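Local coordinates for RagB/SusD domain protein (Flavobacterium johnsoniae, PDB 5J90) that binds chitin and, as a SusD homolog, probably serves at the outer membrane in a chitin utilization locus, at residues A[58-70]-A[261-273]. Residues are numbered along the deposited sequence; the frame is centred on the assembly and turned at random.
Sequences DIWSGYMATPTGF and SWLDIRMSADMES
Ser-268 OG is gripped from two directions: it donates to Gly-62 O over 2.6 Å, arriving from above that carbonyl's plane, and accepts from Met-271 N at 3.0 Å. Ser-268 is the N-cap of helix 269-277, and the second bond is its capping bond; the first ties that helix start to the turn leaving helix 57-60. With OG between the backbone N and the carbonyl carbon (chi1 69°), one hydroxyl serves both. Beside it, Met-271 CE rests obliquely against Tyr-63 CD1, while the Tyr-63 hydroxyl bonds to the backbone O of Trp-425.

From there the chains pair briefly as two short, weakly bonded antiparallel strands inside this SusD-type fold, which is rich in helix and has very little strand. Ala-65 and Arg-266 form the hydrogen-bonded pair: Ala-65 N reaches Arg-266 O at 3.0 Å, and Arg-266 N returns to Ala-65 O. Ile-265 lays its long branch across this backbone, CG1 against Met-64 CB (3.6 Å) and CD1 against Ile-59 CD1. Arg-266 folds back, its NE reaching Ile-265 O in a nearly straight bond (173°), and its CG meets the Pro-67 ring.

Past the strands, Thr-66 OG1 donates to Asp-264 O (2.8 Å) from above the carbonyl plane and accepts from Thr-68 N, closing an ST turn. A chi1 of -174° swings the hydroxyl away from the Thr-66 N and beside its carbonyl carbon, where it meets both. A valine here would probably leave Asp-264 O without this donor and Thr-68 N without its acceptor, freeing the turn to shift. Lys-309 forms a salt bridge with Asp-264 OD1, and Thr-68 OG1 donates to that same oxygen at 2.9 Å, on its anti side and well out of the carboxylate plane. Asp-264 OD2 lies in the plane of the Phe-70 ring, at its edge near CZ, while Thr-68 CG2 sits over the ring's centre.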
loop_
_atom_site.group_PDB
_atom_site.type_symbol
_atom_site.label_atom_id
_atom_site.label_comp_id
_atom_site.label_asym_id
_atom_site.label_seq_id
_atom_site.Cartn_x
_atom_site.Cartn_y
_atom_site.Cartn_z
ATOM N N ASP A 58 -14.897 -0.217 -18.149
ATOM C CA ASP A 58 -16.024 -1.039 -18.621
ATOM C C ASP A 58 -15.575 -2.455 -18.961
ATOM O O ASP A 58 -16.368 -3.395 -18.909
ATOM C CB ASP A 58 -16.694 -0.428 -19.856
ATOM C CG ASP A 58 -17.653 0.703 -19.516
ATOM O OD1 ASP A 58 -17.960 0.919 -18.318
ATOM O OD2 ASP A 58 -18.100 1.390 -20.466
ATOM N N ILE A 59 -14.298 -2.598 -19.305
ATOM C CA ILE A 59 -13.727 -3.890 -19.661
ATOM C C ILE A 59 -12.984 -4.527 -18.477
ATOM O O ILE A 59 -13.186 -5.699 -18.175
ATOM C CB ILE A 59 -12.821 -3.757 -20.902
ATOM C CG1 ILE A 59 -13.670 -3.307 -22.104
ATOM C CG2 ILE A 59 -12.100 -5.067 -21.177
ATOM C CD1 ILE A 59 -12.885 -3.136 -23.391
ATOM N N TRP A 60 -12.141 -3.763 -17.791
ATOM C CA TRP A 60 -11.387 -4.307 -16.661
ATOM C C TRP A 60 -12.308 -4.819 -15.550
ATOM O O TRP A 60 -11.967 -5.770 -14.845
ATOM C CB TRP A 60 -10.423 -3.262 -16.114
ATOM C CG TRP A 60 -9.370 -2.800 -17.105
ATOM C CD1 TRP A 60 -8.829 -3.519 -18.140
ATOM C CD2 TRP A 60 -8.746 -1.513 -17.140
ATOM N NE1 TRP A 60 -7.906 -2.752 -18.813
ATOM C CE2 TRP A 60 -7.842 -1.516 -18.223
ATOM C CE3 TRP A 60 -8.863 -0.357 -16.360
ATOM C CZ2 TRP A 60 -7.049 -0.408 -18.536
ATOM C CZ3 TRP A 60 -8.079 0.743 -16.675
ATOM C CH2 TRP A 60 -7.187 0.709 -17.754
ATOM N N SER A 61 -13.474 -4.187 -15.399
ATOM C CA SER A 61 -14.467 -4.575 -14.394
ATOM C C SER A 61 -15.049 -5.961 -14.631
ATOM O O SER A 61 -15.707 -6.508 -13.753
ATOM C CB SER A 61 -15.634 -3.588 -14.418
ATOM O OG SER A 61 -16.295 -3.642 -15.684
ATOM N N GLY A 62 -14.873 -6.492 -15.838
ATOM C CA GLY A 62 -15.554 -7.715 -16.222
ATOM C C GLY A 62 -16.953 -7.534 -16.787
ATOM O O GLY A 62 -17.636 -8.525 -17.062
ATOM N N TYR A 63 -17.398 -6.297 -16.977
ATOM C CA TYR A 63 -18.742 -6.057 -17.502
ATOM C C TYR A 63 -18.870 -6.299 -19.010
ATOM O O TYR A 63 -19.885 -6.824 -19.468
ATOM C CB TYR A 63 -19.154 -4.621 -17.225
ATOM C CG TYR A 63 -19.709 -4.353 -15.837
ATOM C CD1 TYR A 63 -19.838 -5.367 -14.880
ATOM C CD2 TYR A 63 -20.123 -3.075 -15.490
ATOM C CE1 TYR A 63 -20.375 -5.094 -13.611
ATOM C CE2 TYR A 63 -20.658 -2.799 -14.242
ATOM C CZ TYR A 63 -20.783 -3.810 -13.303
ATOM O OH TYR A 63 -21.323 -3.513 -12.069
ATOM N N MET A 64 -17.864 -5.879 -19.769
ATOM C CA MET A 64 -17.948 -5.846 -21.234
ATOM C C MET A 64 -16.608 -6.207 -21.834
ATOM O O MET A 64 -15.580 -6.175 -21.147
ATOM C CB MET A 64 -18.383 -4.449 -21.696
ATOM C CG MET A 64 -19.784 -4.071 -21.229
ATOM S SD MET A 64 -20.306 -2.383 -21.604
ATOM C CE MET A 64 -20.241 -1.644 -19.960
ATOM N N ALA A 65 -16.605 -6.557 -23.121
ATOM C CA ALA A 65 -15.363 -6.912 -23.810
ATOM C C ALA A 65 -15.455 -6.520 -25.270
ATOM O O ALA A 65 -16.542 -6.530 -25.855
ATOM C CB ALA A 65 -15.090 -8.402 -23.687
ATOM N N THR A 66 -14.321 -6.154 -25.855
ATOM C CA THR A 66 -14.312 -5.773 -27.262
ATOM C C THR A 66 -13.962 -6.946 -28.189
ATOM O O THR A 66 -13.113 -7.776 -27.860
ATOM C CB THR A 66 -13.352 -4.599 -27.532
ATOM O OG1 THR A 66 -13.500 -4.180 -28.899
ATOM C CG2 THR A 66 -11.904 -5.015 -27.296
ATOM N N PRO A 67 -14.637 -7.024 -29.352
ATOM C CA PRO A 67 -14.259 -8.003 -30.380
ATOM C C PRO A 67 -13.184 -7.457 -31.311
ATOM O O PRO A 67 -12.732 -8.174 -32.207
ATOM C CB PRO A 67 -15.553 -8.168 -31.172
ATOM C CG PRO A 67 -16.164 -6.799 -31.132
ATOM C CD PRO A 67 -15.851 -6.275 -29.724
ATOM N N THR A 68 -12.779 -6.208 -31.104
ATOM C CA THR A 68 -11.912 -5.507 -32.049
ATOM C C THR A 68 -10.457 -5.498 -31.597
ATOM O O THR A 68 -10.154 -5.171 -30.446
ATOM C CB THR A 68 -12.384 -4.059 -32.231
ATOM O OG1 THR A 68 -13.786 -4.052 -32.540
ATOM C CG2 THR A 68 -11.599 -3.368 -33.344
ATOM N N GLY A 69 -9.556 -5.854 -32.506
ATOM C CA GLY A 69 -8.135 -5.886 -32.204
ATOM C C GLY A 69 -7.449 -4.550 -32.414
ATOM O O GLY A 69 -6.532 -4.433 -33.228
ATOM N N PHE A 70 -7.888 -3.534 -31.673
ATOM C CA PHE A 70 -7.322 -2.195 -31.798
ATOM C C PHE A 70 -5.809 -2.214 -31.652
ATOM O O PHE A 70 -5.279 -2.899 -30.778
ATOM C CB PHE A 70 -7.869 -1.280 -30.702
ATOM C CG PHE A 70 -9.356 -1.093 -30.732
ATOM C CD1 PHE A 70 -10.161 -1.701 -29.777
ATOM C CD2 PHE A 70 -9.953 -0.280 -31.683
ATOM C CE1 PHE A 70 -11.533 -1.511 -29.784
ATOM C CE2 PHE A 70 -11.324 -0.091 -31.692
ATOM C CZ PHE A 70 -12.111 -0.709 -30.739
ATOM N N SER A 261 -24.327 0.007 -33.145
ATOM C CA SER A 261 -23.919 0.572 -34.433
ATOM C C SER A 261 -22.518 0.151 -34.856
ATOM O O SER A 261 -22.294 -0.224 -36.011
ATOM C CB SER A 261 -24.013 2.095 -34.412
ATOM O OG SER A 261 -25.322 2.515 -34.077
ATOM N N TRP A 262 -21.564 0.219 -33.929
ATOM C CA TRP A 262 -20.162 0.001 -34.279
ATOM C C TRP A 262 -19.693 -1.424 -34.026
ATOM O O TRP A 262 -18.639 -1.827 -34.526
ATOM C CB TRP A 262 -19.255 0.947 -33.495
ATOM C CG TRP A 262 -19.551 2.392 -33.669
ATOM C CD1 TRP A 262 -20.375 2.965 -34.599
ATOM C CD2 TRP A 262 -19.030 3.465 -32.882
ATOM N NE1 TRP A 262 -20.389 4.327 -34.440
ATOM C CE2 TRP A 262 -19.581 4.661 -33.383
ATOM C CE3 TRP A 262 -18.160 3.529 -31.789
ATOM C CZ2 TRP A 262 -19.280 5.907 -32.841
ATOM C CZ3 TRP A 262 -17.862 4.768 -31.252
ATOM C CH2 TRP A 262 -18.419 5.939 -31.777
ATOM N N LEU A 263 -20.454 -2.172 -33.231
ATOM C CA LEU A 263 -20.068 -3.522 -32.815
ATOM C C LEU A 263 -18.686 -3.545 -32.152
ATOM O O LEU A 263 -17.941 -4.517 -32.284
ATOM C CB LEU A 263 -20.094 -4.485 -34.006
ATOM C CG LEU A 263 -21.390 -4.553 -34.822
ATOM C CD1 LEU A 263 -21.235 -5.568 -35.953
ATOM C CD2 LEU A 263 -22.593 -4.896 -33.954
ATOM N N ASP A 264 -18.356 -2.476 -31.430
ATOM C CA ASP A 264 -17.037 -2.352 -30.809
ATOM C C ASP A 264 -17.018 -2.815 -29.352
ATOM O O ASP A 264 -15.958 -2.847 -28.715
ATOM C CB ASP A 264 -16.546 -0.912 -30.878
ATOM C CG ASP A 264 -15.700 -0.633 -32.103
ATOM O OD1 ASP A 264 -15.297 -1.593 -32.809
ATOM O OD2 ASP A 264 -15.427 0.562 -32.339
ATOM N N ILE A 265 -18.180 -3.154 -28.816
ATOM C CA ILE A 265 -18.253 -3.689 -27.455
ATOM C C ILE A 265 -19.372 -4.724 -27.389
ATOM O O ILE A 265 -20.414 -4.584 -28.062
ATOM C CB ILE A 265 -18.409 -2.563 -26.381
ATOM C CG1 ILE A 265 -17.977 -3.051 -24.985
ATOM C CG2 ILE A 265 -19.822 -1.999 -26.343
ATOM C CD1 ILE A 265 -16.472 -3.215 -24.849
ATOM N N ARG A 266 -19.135 -5.771 -26.602
ATOM C CA ARG A 266 -20.048 -6.904 -26.485
ATOM C C ARG A 266 -20.177 -7.335 -25.024
ATOM O O ARG A 266 -19.409 -6.891 -24.157
ATOM C CB ARG A 266 -19.517 -8.105 -27.283
ATOM C CG ARG A 266 -19.252 -7.882 -28.780
ATOM C CD ARG A 266 -20.510 -7.994 -29.644
ATOM N NE ARG A 266 -21.278 -6.760 -29.637
ATOM C CZ ARG A 266 -22.345 -6.522 -30.398
ATOM N NH1 ARG A 266 -22.780 -7.442 -31.257
ATOM N NH2 ARG A 266 -22.971 -5.362 -30.307
ATOM N N MET A 267 -21.149 -8.198 -24.746
ATOM C CA MET A 267 -21.198 -8.932 -23.490
ATOM C C MET A 267 -19.835 -9.569 -23.205
ATOM O O MET A 267 -19.156 -10.035 -24.124
ATOM C CB MET A 267 -22.254 -10.028 -23.604
ATOM C CG MET A 267 -22.476 -10.843 -22.342
ATOM S SD MET A 267 -23.628 -12.188 -22.708
ATOM C CE MET A 267 -24.091 -12.687 -21.052
ATOM N N SER A 268 -19.426 -9.586 -21.937
ATOM C CA SER A 268 -18.154 -10.202 -21.555
ATOM C C SER A 268 -18.296 -11.672 -21.172
ATOM O O SER A 268 -19.383 -12.143 -20.838
ATOM C CB SER A 268 -17.566 -9.472 -20.349
ATOM O OG SER A 268 -18.369 -9.738 -19.216
ATOM N N ALA A 269 -17.172 -12.382 -21.182
ATOM C CA ALA A 269 -17.142 -13.758 -20.700
ATOM C C ALA A 269 -17.478 -13.870 -19.214
ATOM O O ALA A 269 -18.130 -14.822 -18.803
ATOM C CB ALA A 269 -15.789 -14.390 -20.984
ATOM N N ASP A 270 -17.048 -12.908 -18.400
ATOM C CA ASP A 270 -17.401 -12.954 -16.977
ATOM C C ASP A 270 -18.908 -12.821 -16.767
ATOM O O ASP A 270 -19.493 -13.521 -15.933
ATOM C CB ASP A 270 -16.676 -11.858 -16.184
ATOM C CG ASP A 270 -15.189 -12.112 -16.044
ATOM O OD1 ASP A 270 -14.798 -13.174 -15.510
ATOM O OD2 ASP A 270 -14.412 -11.236 -16.467
ATOM N N MET A 271 -19.534 -11.908 -17.508
ATOM C CA MET A 271 -20.977 -11.747 -17.412
ATOM C C MET A 271 -21.699 -13.019 -17.867
ATOM O O MET A 271 -22.677 -13.421 -17.243
ATOM C CB MET A 271 -21.446 -10.522 -18.199
ATOM C CG MET A 271 -21.410 -9.234 -17.392
ATOM S SD MET A 271 -22.801 -9.223 -16.260
ATOM C CE MET A 271 -22.399 -7.803 -15.242
ATOM N N GLU A 272 -21.207 -13.655 -18.926
ATOM C CA GLU A 272 -21.831 -14.907 -19.353
ATOM C C GLU A 272 -21.709 -15.961 -18.254
ATOM O O GLU A 272 -22.689 -16.577 -17.863
ATOM C CB GLU A 272 -21.222 -15.436 -20.655
ATOM C CG GLU A 272 -21.954 -16.687 -21.129
ATOM C CD GLU A 272 -21.311 -17.392 -22.316
ATOM O OE1 GLU A 272 -20.711 -16.733 -23.189
ATOM O OE2 GLU A 272 -21.438 -18.637 -22.381
ATOM N N SER A 273 -20.502 -16.148 -17.731
ATOM C CA SER A 273 -20.270 -17.155 -16.702
ATOM C C SER A 273 -21.154 -16.948 -15.475
ATOM O O SER A 273 -21.818 -17.878 -14.992
ATOM C CB SER A 273 -18.792 -17.152 -16.290
ATOM O OG SER A 273 -18.578 -18.053 -15.219
#